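Local coordinates for protein beta-lactamase OXA-2 (Salmonella typhimurium, PDB 1K38) that hydrolyses the beta-lactam ring of penicillins, notably oxacillin, as a class D serine beta-lactamase and so confers antibiotic resistance, at residues A[61-66]-A[117-122]; A[156-161]-A[209-214]. One frame throughout, in Å; residues are numbered along the deposited sequence.

Interaction 1 of 2, residues A[61-66]-A[117-122]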
loop_
_atom_site.group_PDB
_atom_site.type_symbol
_atom_site.label_atom_id
_atom_site.label_comp_id
_atom_site.label_asym_id
_atom_site.label_seq_id
_atom_site.Cartn_x
_atom_site.Cartn_y
_atom_site.Cartn_z
ATOM N N ALA A 61 -7.227 -16.443 -8.087
ATOM C CA ALA A 61 -7.852 -16.956 -6.871
ATOM C C ALA A 61 -8.987 -16.079 -6.353
ATOM O O ALA A 61 -10.025 -16.587 -5.932
ATOM C CB ALA A 61 -6.795 -17.144 -5.784
ATOM N N LEU A 62 -8.793 -14.764 -6.372
ATOM C CA LEU A 62 -9.830 -13.852 -5.905
ATOM C C LEU A 62 -11.017 -13.893 -6.867
ATOM O O LEU A 62 -12.177 -13.904 -6.444
ATOM C CB LEU A 62 -9.283 -12.424 -5.819
ATOM C CG LEU A 62 -8.314 -12.133 -4.668
ATOM C CD1 LEU A 62 -7.513 -10.878 -4.989
ATOM C CD2 LEU A 62 -9.086 -11.970 -3.365
ATOM N N ASP A 63 -10.717 -13.920 -8.161
ATOM C CA ASP A 63 -11.755 -13.949 -9.182
ATOM C C ASP A 63 -12.566 -15.238 -9.129
ATOM O O ASP A 63 -13.779 -15.219 -9.319
ATOM C CB ASP A 63 -11.135 -13.784 -10.573
ATOM C CG ASP A 63 -12.180 -13.593 -11.654
ATOM O OD1 ASP A 63 -12.654 -14.603 -12.218
ATOM O OD2 ASP A 63 -12.537 -12.430 -11.930
ATOM N N ALA A 64 -11.893 -16.351 -8.851
ATOM C CA ALA A 64 -12.553 -17.656 -8.786
ATOM C C ALA A 64 -13.210 -17.919 -7.434
ATOM O O ALA A 64 -13.939 -18.901 -7.271
ATOM C CB ALA A 64 -11.548 -18.759 -9.090
ATOM N N GLY A 65 -12.950 -17.046 -6.469
ATOM C CA GLY A 65 -13.529 -17.218 -5.150
ATOM C C GLY A 65 -12.791 -18.236 -4.303
ATOM O O GLY A 65 -13.333 -18.729 -3.313
ATOM N N ALA A 66 -11.557 -18.560 -4.691
ATOM C CA ALA A 66 -10.741 -19.510 -3.940
ATOM C C ALA A 66 -10.312 -18.851 -2.636
ATOM O O ALA A 66 -10.002 -19.526 -1.658
ATOM C CB ALA A 66 -9.517 -19.926 -4.754
ATOM N N ARG A 117 -5.998 -22.193 -17.606
ATOM C CA ARG A 117 -5.619 -21.934 -18.988
ATOM C C ARG A 117 -6.358 -20.709 -19.511
ATOM O O ARG A 117 -5.767 -19.862 -20.179
ATOM C CB ARG A 117 -5.938 -23.145 -19.871
ATOM C CG ARG A 117 -5.068 -24.354 -19.591
ATOM C CD ARG A 117 -5.475 -25.559 -20.429
ATOM N NE ARG A 117 -4.634 -26.721 -20.144
ATOM C CZ ARG A 117 -3.368 -26.850 -20.532
ATOM N NH1 ARG A 117 -2.784 -25.888 -21.233
ATOM N NH2 ARG A 117 -2.682 -27.941 -20.213
ATOM N N ARG A 118 -7.651 -20.615 -19.207
ATOM C CA ARG A 118 -8.443 -19.477 -19.656
ATOM C C ARG A 118 -7.936 -18.172 -19.046
ATOM O O ARG A 118 -7.845 -17.159 -19.734
ATOM C CB ARG A 118 -9.921 -19.672 -19.309
ATOM C CG ARG A 118 -10.634 -20.684 -20.198
ATOM C CD ARG A 118 -12.147 -20.584 -20.055
ATOM N NE ARG A 118 -12.616 -21.016 -18.740
ATOM C CZ ARG A 118 -12.586 -22.274 -18.313
ATOM N NH1 ARG A 118 -12.110 -23.233 -19.095
ATOM N NH2 ARG A 118 -13.034 -22.575 -17.100
ATOM N N TYR A 119 -7.608 -18.199 -17.757
ATOM C CA TYR A 119 -7.101 -17.005 -17.083
ATOM C C TYR A 119 -5.778 -16.562 -17.696
ATOM O O TYR A 119 -5.579 -15.377 -17.981
ATOM C CB TYR A 119 -6.882 -17.267 -15.591
ATOM C CG TYR A 119 -8.119 -17.179 -14.727
ATOM C CD1 TYR A 119 -8.991 -16.095 -14.828
ATOM C CD2 TYR A 119 -8.382 -18.147 -13.761
ATOM C CE1 TYR A 119 -10.093 -15.978 -13.982
ATOM C CE2 TYR A 119 -9.478 -18.040 -12.911
ATOM C CZ TYR A 119 -10.326 -16.955 -13.026
ATOM O OH TYR A 119 -11.399 -16.845 -12.174
ATOM N N LEU A 120 -4.870 -17.514 -17.894
ATOM C CA LEU A 120 -3.564 -17.203 -18.467
ATOM C C LEU A 120 -3.705 -16.620 -19.863
ATOM O O LEU A 120 -2.977 -15.700 -20.238
ATOM C CB LEU A 120 -2.688 -18.460 -18.503
ATOM C CG LEU A 120 -2.112 -18.909 -17.157
ATOM C CD1 LEU A 120 -1.552 -20.327 -17.265
ATOM C CD2 LEU A 120 -1.027 -17.927 -16.727
ATOM N N LYS A 121 -4.655 -17.148 -20.627
ATOM C CA LYS A 121 -4.883 -16.670 -21.980
ATOM C C LYS A 121 -5.466 -15.259 -21.982
ATOM O O LYS A 121 -5.090 -14.430 -22.810
ATOM C CB LYS A 121 -5.825 -17.620 -22.727
ATOM C CG LYS A 121 -5.954 -17.320 -24.214
ATOM C CD LYS A 121 -6.934 -18.267 -24.903
ATOM C CE LYS A 121 -8.385 -17.894 -24.614
ATOM N NZ LYS A 121 -8.720 -17.894 -23.160
ATOM N N LYS A 122 -6.372 -14.977 -21.048
ATOM C CA LYS A 122 -6.988 -13.655 -21.000
ATOM C C LYS A 122 -6.008 -12.542 -20.633
ATOM O O LYS A 122 -6.245 -11.382 -20.961
ATOM C CB LYS A 122 -8.192 -13.652 -20.046
ATOM C CG LYS A 122 -7.866 -13.695 -18.565
ATOM C CD LYS A 122 -9.092 -14.104 -17.752
ATOM C CE LYS A 122 -10.310 -13.242 -18.073
ATOM N NZ LYS A 122 -11.554 -13.755 -17.418
HETATM O O HOH W 1 -11.444 -12.470 -14.813
#

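Interaction 2 of 2, residues A[156-161]-A[209-214]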
loop_
_atom_site.group_PDB
_atom_site.type_symbol
_atom_site.label_atom_id
_atom_site.label_comp_id
_atom_site.label_asym_id
_atom_site.label_seq_id
_atom_site.Cartn_x
_atom_site.Cartn_y
_atom_site.Cartn_z
ATOM N N LYS A 156 0.282 -3.177 -16.811
ATOM C CA LYS A 156 -1.167 -3.310 -16.932
ATOM C C LYS A 156 -1.800 -3.324 -15.540
ATOM O O LYS A 156 -2.819 -2.674 -15.308
ATOM C CB LYS A 156 -1.528 -4.580 -17.706
ATOM C CG LYS A 156 -1.180 -4.489 -19.189
ATOM C CD LYS A 156 -1.687 -5.679 -19.989
ATOM C CE LYS A 156 -0.935 -6.947 -19.658
ATOM N NZ LYS A 156 -1.267 -8.021 -20.640
ATOM N N LEU A 157 -1.185 -4.051 -14.612
ATOM C CA LEU A 157 -1.680 -4.120 -13.238
ATOM C C LEU A 157 -1.671 -2.720 -12.618
ATOM O O LEU A 157 -2.629 -2.302 -11.966
ATOM C CB LEU A 157 -0.793 -5.057 -12.404
ATOM C CG LEU A 157 -1.119 -5.156 -10.908
ATOM C CD1 LEU A 157 -2.553 -5.642 -10.716
ATOM C CD2 LEU A 157 -0.140 -6.115 -10.228
ATOM N N TYR A 158 -0.567 -2.011 -12.815
ATOM C CA TYR A 158 -0.411 -0.661 -12.297
ATOM C C TYR A 158 -1.551 0.241 -12.770
ATOM O O TYR A 158 -2.114 1.010 -11.986
ATOM C CB TYR A 158 0.934 -0.094 -12.769
ATOM C CG TYR A 158 1.161 1.366 -12.441
ATOM C CD1 TYR A 158 1.342 1.789 -11.124
ATOM C CD2 TYR A 158 1.216 2.321 -13.455
ATOM C CE1 TYR A 158 1.578 3.129 -10.825
ATOM C CE2 TYR A 158 1.452 3.665 -13.165
ATOM C CZ TYR A 158 1.635 4.060 -11.849
ATOM O OH TYR A 158 1.892 5.381 -11.567
ATOM N N ARG A 159 -1.898 0.120 -14.047
ATOM C CA ARG A 159 -2.941 0.937 -14.656
ATOM C C ARG A 159 -4.356 0.405 -14.444
ATOM O O ARG A 159 -5.317 1.004 -14.932
ATOM C CB ARG A 159 -2.675 1.068 -16.160
ATOM C CG ARG A 159 -1.363 1.749 -16.515
ATOM C CD ARG A 159 -1.443 3.248 -16.278
ATOM N NE ARG A 159 -0.165 3.907 -16.522
ATOM C CZ ARG A 159 0.026 5.220 -16.439
ATOM N NH1 ARG A 159 -0.983 6.020 -16.124
ATOM N NH2 ARG A 159 1.232 5.731 -16.657
ATOM N N ASN A 160 -4.484 -0.706 -13.721
ATOM C CA ASN A 160 -5.790 -1.320 -13.462
ATOM C C ASN A 160 -6.412 -1.794 -14.772
ATOM O O ASN A 160 -7.636 -1.865 -14.897
ATOM C CB ASN A 160 -6.727 -0.315 -12.783
ATOM C CG ASN A 160 -6.165 0.218 -11.478
ATOM O OD1 ASN A 160 -5.838 -0.550 -10.570
ATOM N ND2 ASN A 160 -6.049 1.543 -11.377
ATOM N N GLU A 161 -5.561 -2.146 -15.733
ATOM C CA GLU A 161 -6.005 -2.583 -17.058
ATOM C C GLU A 161 -6.213 -4.082 -17.241
ATOM O O GLU A 161 -6.605 -4.520 -18.324
ATOM C CB GLU A 161 -5.017 -2.109 -18.122
ATOM C CG GLU A 161 -4.767 -0.623 -18.130
ATOM C CD GLU A 161 -3.725 -0.228 -19.155
ATOM O OE1 GLU A 161 -2.769 -1.007 -19.362
ATOM O OE2 GLU A 161 -3.855 0.860 -19.745
ATOM N N SER A 209 6.034 6.040 -12.152
ATOM C CA SER A 209 6.579 4.804 -11.616
ATOM C C SER A 209 7.729 4.246 -12.435
ATOM O O SER A 209 7.800 4.427 -13.654
ATOM C CB SER A 209 5.474 3.759 -11.500
ATOM O OG SER A 209 4.506 4.186 -10.558
ATOM N N VAL A 210 8.631 3.560 -11.745
ATOM C CA VAL A 210 9.784 2.950 -12.391
ATOM C C VAL A 210 9.647 1.438 -12.238
ATOM O O VAL A 210 9.768 0.906 -11.137
ATOM C CB VAL A 210 11.098 3.421 -11.732
ATOM C CG1 VAL A 210 12.297 2.841 -12.474
ATOM C CG2 VAL A 210 11.158 4.944 -11.731
ATOM N N PHE A 211 9.383 0.754 -13.347
ATOM C CA PHE A 211 9.213 -0.698 -13.321
ATOM C C PHE A 211 10.523 -1.429 -13.528
ATOM O O PHE A 211 11.408 -0.941 -14.225
ATOM C CB PHE A 211 8.237 -1.138 -14.413
ATOM C CG PHE A 211 6.882 -0.526 -14.287
ATOM C CD1 PHE A 211 6.636 0.759 -14.761
ATOM C CD2 PHE A 211 5.856 -1.219 -13.658
ATOM C CE1 PHE A 211 5.382 1.348 -14.606
ATOM C CE2 PHE A 211 4.603 -0.643 -13.496
ATOM C CZ PHE A 211 4.365 0.648 -13.971
ATOM N N PHE A 212 10.646 -2.603 -12.920
ATOM C CA PHE A 212 11.849 -3.401 -13.086
ATOM C C PHE A 212 11.535 -4.883 -13.097
ATOM O O PHE A 212 10.551 -5.341 -12.504
ATOM C CB PHE A 212 12.872 -3.119 -11.979
ATOM C CG PHE A 212 12.405 -3.491 -10.603
ATOM C CD1 PHE A 212 11.782 -2.549 -9.794
ATOM C CD2 PHE A 212 12.580 -4.786 -10.118
ATOM C CE1 PHE A 212 11.339 -2.888 -8.516
ATOM C CE2 PHE A 212 12.140 -5.137 -8.839
ATOM C CZ PHE A 212 11.517 -4.182 -8.036
ATOM N N ALA A 213 12.375 -5.629 -13.800
ATOM C CA ALA A 213 12.238 -7.069 -13.877
ATOM C C ALA A 213 13.637 -7.621 -14.076
ATOM O O ALA A 213 14.264 -7.401 -15.115
ATOM C CB ALA A 213 11.326 -7.471 -15.037
ATOM N N LEU A 214 14.132 -8.306 -13.053
ATOM C CA LEU A 214 15.457 -8.899 -13.095
ATOM C C LEU A 214 15.419 -10.383 -12.822
ATOM O O LEU A 214 14.598 -10.856 -12.046
ATOM C CB LEU A 214 16.377 -8.253 -12.040
ATOM C CG LEU A 214 17.696 -8.981 -11.692
ATOM C CD1 LEU A 214 18.736 -7.966 -11.270
ATOM C CD2 LEU A 214 17.480 -10.016 -10.573
#

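Interaction 1 of 2, residues A[61-66]-A[117-122]
Y119 reaches from helix 113-122 to D63 and A64 at the C-terminal end of helix 56-64, a helix-to-helix contact in the helical part of the penicillin-binding transpeptidase fold. Just beyond this site a Schellman motif ends helix 56-64. G65 is its C-prime residue with positive phi, G65 N makes a weak bond to L62 O, and A66 N closes the turn on A61 O at 2.8 Å.

One aromatic side chain spans most of the gap, since the nearest CA atoms, those of D63 and Y119, are still 9.7 Å apart. With CG placed beside its own backbone N and opposite the carbonyl carbon (chi1 -81°), the tyrosine extends its ring off the helix, phenol end first. There Y119 OH donates a hydrogen bond to D63 OD1 at 2.6 Å. The carboxylate receives it on the anti side, somewhat out of its own plane. From the tyrosine's side, OD1 lies at the ring edge and near the ring plane, while the carboxylate plane stands almost perpendicular to the ring, at 89°. D63 meets this hydroxyl because its CG is swung anti to the backbone N (chi1 -171°).

A64 CB approaches near the ring plane from the CE2 side of the hydroxyl, 3.6 Å from Y119 OH, with a looser apolar approach to CE2, whereas D63 OD1 lies on the CE1 side. Only the phenol end of the buried tyrosine is engaged here; F60, one turn before A64, stacks on its ring. The charge of K122 lies near the aspartate without direct contact, which may moderately stabilise the anionic carboxylate. The other carboxylate oxygen, D63 OD2, takes part in a water bridge: water 1 donates a weak bond to it and accepts one from K122 NZ at 2.9 Å.

Interaction 2 of 2, residues A[156-161]-A[209-214]
Y158 turns its CG anti to the backbone N (chi1 173°), while F211 carries its CG beside the backbone N (chi1 -59°), and the two rings meet as a T-shaped, edge-to-face pair. The contact packs the C-terminal turn of helix 147-158 against strand 208-217 of the antiparallel part of the central sheet, the helix-on-sheet core of the serine beta-lactamase fold. The edge of F211 is directed at the face of Y158, with centroids 5.4 Å apart and planes at 82°. It arrives at the root of the tyrosine: F211 CZ is 3.6 Å from Y158 CD2, and Y158 CB sits in the plane of the phenylalanine ring at its edge.

S209, two residues earlier on the strand, takes the hydroxyl end. Its CB lies over a face of the Y158 ring in a CH-pi contact, 4.3 Å from the centroid, and its OG comes within 3.0 Å of Y158 OH. The strand thus touches the tyrosine along its length, from CB to OH. W202 of the adjacent strand 196-205 joins the aromatic cluster, meeting both Y158 and F211, and F71 of the second subunit packs edge-to-face with Y158, so that this tyrosine connects the sheet to the dimer interface.

Y158 CE2 lies over one face of the R159 guanidinium, offset toward its rim, while R159 NH2 forms a salt bridge with E28. The helix then ends in a Schellman motif at N160, whose phi is positive: N160 N bonds to L157 O, and E161 N reaches back to K156 O at 2.8 Å.

How the interactions relate
From the N terminus the chain forms strands 5-6, 21-27 and 36-38 of the sheet before entering the helical region at helix 56-64. Interaction 1 closes a loop of 50 intervening residues, none of them in strands, when helix 113-122 returns to 61-66. The next helix, 147-158, opens interaction 2, and its 47-residue loop runs through helix 166-175 and three strands before strand 208-217 closes it. The two loops follow in series, neither nesting nor crossing. Interaction 1 joins helices within the helical region, and interaction 2 fastens a helix to the sheet. Their centres are about 20 Å apart and their nearest atoms about 6 Å, so the two contacts do not touch; helices 113-122 and 147-158, consecutive in the chain, link them.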